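Local coordinates for protein GCN5-related N-acetyltransferase:Aminotransferase, class-II (Rhodopseudomonas palustris, PDB 2FIW) that probably transfers the acetyl group of bound acetyl coenzyme A to an amine, as other GCN5-related N-acetyltransferases do, at residues G75-M87 with L107-V121. Sequence-based numbering, arbitrary orientation. Where two conformers were deposited one is given.
Sequences GFASLKGPDHIDM and LEKLAGARGALILTV. With ACO (acetyl coenzyme *a), chain C.
The carbonyl O of Asp83 accepts a hydrogen bond from the backbone N of Thr120 (2.7 Å) and, more weakly, a CA-H...O contact from Leu119 CA. Two residues on, Ile85 N donates to Thr120 O at 2.8 Å, the N-H...O angle 160°, and the CA-H of His84 reaches that same oxygen. On one side of this parallel strand pair the beta-branched Thr120 carries a methyl, CG2, that sits over the His84 ring face, 3.8 Å from its centroid, a CH-pi contact. Strand 84-90, helix 99-112 and strand 118-123 form a beta-alpha-beta crossover of the GNAT fold. Its helix packs on the other side, where branched leucines and an isoleucine interlock with small alanines: Leu107 CD1 meets Ala77 CB at 3.7 Å, and small Ala111 admits Leu79 CD1. Leu79, its CG anti to the backbone N (chi1 -180°), extends that methyl to Leu119 CD2 as well. Ile85 CG1 rests 3.8 Å from Leu119 CD1, while its CB abuts Val121 CB. An alanine replacing Ile85 lacks CG1, CG2 and CD1 and would probably open a gap beside Leu119 CD1, leaving that leucine side chain freer to turn. Val121 CG2, 3.6 Å from CH3 of the acetyl group, joins the packing to the cofactor pocket.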
loop_
_atom_site.group_PDB
_atom_site.type_symbol
_atom_site.label_atom_id
_atom_site.label_comp_id
_atom_site.label_asym_id
_atom_site.label_seq_id
_atom_site.Cartn_x
_atom_site.Cartn_y
_atom_site.Cartn_z
ATOM N N GLY A 75 -6.727 2.309 -6.603
ATOM C CA GLY A 75 -5.567 1.938 -5.799
ATOM C C GLY A 75 -4.696 3.134 -5.470
ATOM O O GLY A 75 -4.753 4.157 -6.158
ATOM N N PHE A 76 -3.903 3.021 -4.405
ATOM C CA PHE A 76 -2.934 4.059 -4.066
ATOM C C PHE A 76 -1.724 3.481 -3.307
ATOM O O PHE A 76 -1.781 2.374 -2.722
ATOM C CB PHE A 76 -3.588 5.226 -3.285
ATOM C CG PHE A 76 -3.848 4.908 -1.839
ATOM C CD1 PHE A 76 -4.968 4.150 -1.467
ATOM C CD2 PHE A 76 -2.949 5.318 -0.848
ATOM C CE1 PHE A 76 -5.195 3.839 -0.127
ATOM C CE2 PHE A 76 -3.171 5.018 0.491
ATOM C CZ PHE A 76 -4.300 4.279 0.853
ATOM N N ALA A 77 -0.619 4.211 -3.340
ATOM C CA ALA A 77 0.552 3.815 -2.574
ATOM C C ALA A 77 1.290 5.061 -2.102
ATOM O O ALA A 77 1.130 6.139 -2.670
ATOM C CB ALA A 77 1.463 2.900 -3.392
ATOM N N SER A 78 2.094 4.896 -1.055
ATOM C CA SER A 78 2.694 6.023 -0.378
ATOM C C SER A 78 4.114 5.738 0.041
ATOM O O SER A 78 4.403 4.758 0.732
ATOM C CB SER A 78 1.863 6.407 0.832
ATOM O OG SER A 78 1.986 7.788 1.120
ATOM N N LEU A 79 5.011 6.604 -0.411
ATOM C CA LEU A 79 6.390 6.544 0.021
ATOM C C LEU A 79 6.599 7.522 1.181
ATOM O O LEU A 79 6.238 8.697 1.082
ATOM C CB LEU A 79 7.324 6.863 -1.153
ATOM C CG LEU A 79 8.823 6.829 -0.847
ATOM C CD1 LEU A 79 9.339 5.400 -0.921
ATOM C CD2 LEU A 79 9.528 7.722 -1.855
ATOM N N LYS A 80 7.137 7.016 2.290
ATOM C CA LYS A 80 7.555 7.855 3.405
ATOM C C LYS A 80 9.059 8.025 3.325
ATOM O O LYS A 80 9.789 7.060 3.073
ATOM C CB LYS A 80 7.177 7.235 4.754
ATOM C CG LYS A 80 7.647 8.051 5.960
ATOM C CD LYS A 80 6.983 7.604 7.252
ATOM C CE LYS A 80 7.651 8.279 8.448
ATOM N NZ LYS A 80 6.652 8.826 9.436
ATOM N N GLY A 81 9.511 9.263 3.520
ATOM C CA GLY A 81 10.937 9.576 3.582
ATOM C C GLY A 81 11.618 9.130 2.305
ATOM O O GLY A 81 10.959 9.022 1.263
ATOM N N PRO A 82 12.934 8.836 2.380
ATOM C CA PRO A 82 13.659 8.375 1.196
ATOM C C PRO A 82 13.299 6.940 0.737
ATOM O O PRO A 82 13.203 6.686 -0.473
ATOM C CB PRO A 82 15.134 8.471 1.629
ATOM C CG PRO A 82 15.102 8.290 3.114
ATOM C CD PRO A 82 13.802 8.920 3.572
ATOM N N ASP A 83 13.076 6.030 1.687
ATOM C CA ASP A 83 13.079 4.600 1.362
ATOM C C ASP A 83 12.001 3.704 1.985
ATOM O O ASP A 83 12.138 2.486 1.956
ATOM C CB ASP A 83 14.459 4.019 1.670
ATOM C CG ASP A 83 14.901 4.279 3.102
ATOM O OD1 ASP A 83 14.062 4.677 3.956
ATOM O OD2 ASP A 83 16.112 4.083 3.367
ATOM N N HIS A 84 10.945 4.287 2.538
ATOM C CA HIS A 84 9.861 3.480 3.104
ATOM C C HIS A 84 8.611 3.406 2.244
ATOM O O HIS A 84 7.977 4.425 1.968
ATOM C CB HIS A 84 9.467 3.969 4.490
ATOM C CG HIS A 84 10.513 3.740 5.524
ATOM N ND1 HIS A 84 11.573 4.598 5.707
ATOM C CD2 HIS A 84 10.670 2.745 6.428
ATOM C CE1 HIS A 84 12.338 4.144 6.684
ATOM N NE2 HIS A 84 11.813 3.020 7.138
ATOM N N ILE A 85 8.239 2.191 1.860
ATOM C CA ILE A 85 6.917 1.958 1.298
ATOM C C ILE A 85 5.951 1.914 2.461
ATOM O O ILE A 85 5.844 0.905 3.150
ATOM C CB ILE A 85 6.839 0.663 0.469
ATOM C CG1 ILE A 85 7.777 0.759 -0.744
ATOM C CG2 ILE A 85 5.382 0.364 0.061
ATOM C CD1 ILE A 85 7.545 -0.305 -1.771
ATOM N N ASP A 86 5.256 3.026 2.673
ATOM C CA ASP A 86 4.386 3.195 3.824
ATOM C C ASP A 86 3.006 2.564 3.625
ATOM O O ASP A 86 2.425 2.040 4.569
ATOM C CB ASP A 86 4.246 4.680 4.157
ATOM C CG ASP A 86 3.610 4.917 5.518
ATOM O OD1 ASP A 86 4.088 4.335 6.513
ATOM O OD2 ASP A 86 2.635 5.690 5.597
HETATM N N MSE A 87 2.494 2.617 2.399
HETATM C CA MSE A 87 1.138 2.190 2.084
HETATM C C MSE A 87 1.023 1.674 0.663
HETATM O O MSE A 87 1.650 2.216 -0.257
HETATM C CB MSE A 87 0.157 3.345 2.290
HETATM C CG MSE A 87 0.138 3.860 3.715
HETATM SE SE MSE A 87 -1.229 5.151 4.032
HETATM C CE MSE A 87 -0.524 6.525 3.057
ATOM N N LEU A 107 6.967 4.003 -7.088
ATOM C CA LEU A 107 7.609 4.321 -5.816
ATOM C C LEU A 107 9.112 4.009 -5.802
ATOM O O LEU A 107 9.901 4.779 -5.254
ATOM C CB LEU A 107 6.898 3.648 -4.642
ATOM C CG LEU A 107 5.448 4.049 -4.297
ATOM C CD1 LEU A 107 5.093 3.529 -2.915
ATOM C CD2 LEU A 107 5.197 5.556 -4.377
ATOM N N GLU A 108 9.510 2.897 -6.411
ATOM C CA GLU A 108 10.941 2.575 -6.539
ATOM C C GLU A 108 11.714 3.551 -7.445
ATOM O O GLU A 108 12.844 3.899 -7.136
ATOM C CB GLU A 108 11.131 1.134 -7.001
ATOM C CG GLU A 108 10.385 0.169 -6.113
ATOM C CD GLU A 108 10.487 -1.283 -6.526
ATOM O OE1 GLU A 108 11.019 -1.589 -7.626
ATOM O OE2 GLU A 108 10.023 -2.124 -5.723
ATOM N N LYS A 109 11.107 3.987 -8.548
ATOM C CA LYS A 109 11.716 4.989 -9.438
ATOM C C LYS A 109 11.899 6.298 -8.666
ATOM O O LYS A 109 12.979 6.888 -8.681
ATOM C CB LYS A 109 10.830 5.202 -10.679
ATOM C CG LYS A 109 11.302 6.246 -11.701
ATOM C CD LYS A 109 10.330 6.245 -12.901
ATOM C CE LYS A 109 10.734 7.205 -14.033
ATOM N NZ LYS A 109 11.717 6.624 -15.016
ATOM N N LEU A 110 10.832 6.711 -7.978
ATOM C CA LEU A 110 10.797 7.900 -7.144
ATOM C C LEU A 110 11.844 7.844 -6.036
ATOM O O LEU A 110 12.480 8.853 -5.738
ATOM C CB LEU A 110 9.408 8.025 -6.510
ATOM C CG LEU A 110 8.608 9.315 -6.445
ATOM C CD1 LEU A 110 8.784 10.205 -7.678
ATOM C CD2 LEU A 110 7.149 8.933 -6.270
ATOM N N ALA A 111 12.012 6.673 -5.430
ATOM C CA ALA A 111 12.953 6.502 -4.331
ATOM C C ALA A 111 14.412 6.424 -4.820
ATOM O O ALA A 111 15.311 6.987 -4.197
ATOM C CB ALA A 111 12.586 5.289 -3.503
ATOM N N GLY A 112 14.648 5.725 -5.923
ATOM C CA GLY A 112 15.961 5.733 -6.573
ATOM C C GLY A 112 16.383 7.153 -6.923
ATOM O O GLY A 112 17.492 7.570 -6.603
ATOM N N ALA A 113 15.480 7.916 -7.539
ATOM C CA ALA A 113 15.741 9.326 -7.874
ATOM C C ALA A 113 15.962 10.251 -6.667
ATOM O O ALA A 113 16.231 11.435 -6.844
ATOM C CB ALA A 113 14.625 9.879 -8.769
ATOM N N ARG A 114 15.843 9.711 -5.455
ATOM C CA ARG A 114 16.064 10.465 -4.206
ATOM C C ARG A 114 17.263 9.937 -3.395
ATOM O O ARG A 114 17.368 10.185 -2.188
ATOM C CB ARG A 114 14.821 10.412 -3.312
ATOM C CG ARG A 114 13.614 11.175 -3.808
ATOM C CD ARG A 114 12.402 10.843 -2.943
ATOM N NE ARG A 114 12.083 11.878 -1.952
ATOM C CZ ARG A 114 12.710 12.051 -0.787
ATOM N NH1 ARG A 114 13.731 11.277 -0.440
ATOM N NH2 ARG A 114 12.316 13.015 0.034
ATOM N N GLY A 115 18.154 9.198 -4.050
ATOM C CA GLY A 115 19.316 8.627 -3.385
ATOM C C GLY A 115 19.189 7.189 -2.936
ATOM O O GLY A 115 20.157 6.425 -3.031
ATOM N N ALA A 116 18.001 6.815 -2.467
ATOM C CA ALA A 116 17.786 5.523 -1.807
ATOM C C ALA A 116 18.413 4.340 -2.538
ATOM O O ALA A 116 18.379 4.249 -3.762
ATOM C CB ALA A 116 16.288 5.282 -1.547
ATOM N N LEU A 117 18.999 3.438 -1.768
ATOM C CA LEU A 117 19.641 2.266 -2.338
ATOM C C LEU A 117 18.896 1.021 -1.885
ATOM O O LEU A 117 18.871 0.006 -2.585
ATOM C CB LEU A 117 21.112 2.209 -1.911
ATOM C CG LEU A 117 21.910 3.523 -1.952
ATOM C CD1 LEU A 117 23.119 3.484 -1.003
ATOM C CD2 LEU A 117 22.339 3.865 -3.377
ATOM N N ILE A 118 18.289 1.121 -0.705
ATOM C CA ILE A 118 17.554 0.013 -0.090
ATOM C C ILE A 118 16.145 0.491 0.270
ATOM O O ILE A 118 15.963 1.218 1.257
ATOM C CB ILE A 118 18.305 -0.564 1.170
ATOM C CG1 ILE A 118 19.724 -1.037 0.800
ATOM C CG2 ILE A 118 17.500 -1.707 1.826
ATOM C CD1 ILE A 118 20.756 -0.936 1.929
ATOM N N LEU A 119 15.168 0.110 -0.558
ATOM C CA LEU A 119 13.752 0.312 -0.254
ATOM C C LEU A 119 13.290 -0.662 0.829
ATOM O O LEU A 119 13.717 -1.823 0.874
ATOM C CB LEU A 119 12.874 0.138 -1.503
ATOM C CG LEU A 119 12.251 1.377 -2.175
ATOM C CD1 LEU A 119 10.924 1.020 -2.811
ATOM C CD2 LEU A 119 11.986 2.515 -1.208
ATOM N N THR A 120 12.408 -0.197 1.703
ATOM C CA THR A 120 11.931 -1.048 2.785
ATOM C C THR A 120 10.415 -0.933 2.963
ATOM O O THR A 120 9.834 0.117 2.708
ATOM C CB THR A 120 12.741 -0.826 4.095
ATOM O OG1 THR A 120 12.202 -1.630 5.146
ATOM C CG2 THR A 120 12.725 0.634 4.520
ATOM N N VAL A 121 9.790 -2.041 3.361
ATOM C CA VAL A 121 8.352 -2.127 3.596
ATOM C C VAL A 121 8.120 -3.045 4.793
ATOM O O VAL A 121 8.830 -4.018 4.961
ATOM C CB VAL A 121 7.561 -2.618 2.324
ATOM C CG1 VAL A 121 7.953 -4.046 1.893
ATOM C CG2 VAL A 121 6.060 -2.526 2.531
HETATM N N1A ACO C . -3.536 -13.147 -14.481
HETATM C C2A ACO C . -3.029 -13.786 -13.408
HETATM N N3A ACO C . -2.359 -13.122 -12.447
HETATM C C4A ACO C . -2.160 -11.767 -12.505
HETATM C C5A ACO C . -2.652 -11.039 -13.576
HETATM C C6A ACO C . -3.390 -11.801 -14.630
HETATM N N6A ACO C . -3.904 -11.172 -15.716
HETATM N N7A ACO C . -2.315 -9.745 -13.381
HETATM C C8A ACO C . -1.633 -9.673 -12.212
HETATM N N9A ACO C . -1.536 -10.905 -11.692
HETATM C C1B ACO C . -0.890 -11.333 -10.421
HETATM C C2B ACO C . 0.581 -10.988 -10.294
HETATM O O2B ACO C . 1.396 -11.962 -10.949
HETATM C C3B ACO C . 0.770 -11.014 -8.786
HETATM O O3B ACO C . 1.238 -12.288 -8.340
HETATM P P3B ACO C . 2.073 -12.468 -6.962
HETATM O O7A ACO C . 1.080 -12.357 -5.811
HETATM O O8A ACO C . 3.072 -11.334 -6.973
HETATM O O9A ACO C . 2.680 -13.844 -7.130
HETATM C C4B ACO C . -0.616 -10.726 -8.193
HETATM O O4B ACO C . -1.549 -10.779 -9.274
HETATM C C5B ACO C . -0.706 -9.350 -7.534
HETATM O O5B ACO C . -0.138 -8.388 -8.436
HETATM P P1A ACO C . -0.853 -6.994 -8.799
HETATM O O1A ACO C . -2.097 -7.259 -9.623
HETATM O O2A ACO C . 0.259 -6.123 -9.337
HETATM O O3A ACO C . -1.247 -6.469 -7.322
HETATM P P2A ACO C . -2.718 -6.041 -6.889
HETATM O O4A ACO C . -3.557 -7.287 -6.802
HETATM O O5A ACO C . -3.145 -4.913 -7.783
HETATM O O6A ACO C . -2.501 -5.442 -5.399
HETATM C CBP ACO C . -2.014 -5.661 -2.968
HETATM C CCP ACO C . -1.615 -5.995 -4.415
HETATM C CDP ACO C . -1.089 -6.443 -2.042
HETATM C CEP ACO C . -1.870 -4.168 -2.722
HETATM C CAP ACO C . -3.494 -6.027 -2.695
HETATM O OAP ACO C . -3.700 -7.450 -2.698
HETATM C C9P ACO C . -4.164 -5.404 -1.474
HETATM O O9P ACO C . -4.764 -4.222 -1.570
HETATM N N8P ACO C . -4.176 -6.032 -0.371
HETATM C C7P ACO C . -4.794 -5.673 0.913
HETATM C C6P ACO C . -4.116 -4.504 1.631
HETATM C C5P ACO C . -2.693 -4.873 1.921
HETATM O O5P ACO C . -2.403 -5.981 2.355
HETATM N N4P ACO C . -1.789 -3.939 1.666
HETATM C C3P ACO C . -0.358 -4.083 1.841
HETATM C C2P ACO C . -0.042 -3.746 3.289
HETATM S S1P ACO C . 1.684 -3.439 3.283
HETATM C C ACO C . 1.818 -1.780 3.374
HETATM O O ACO C . 0.892 -1.061 3.015
HETATM C CH3 ACO C . 2.939 -1.264 3.853
#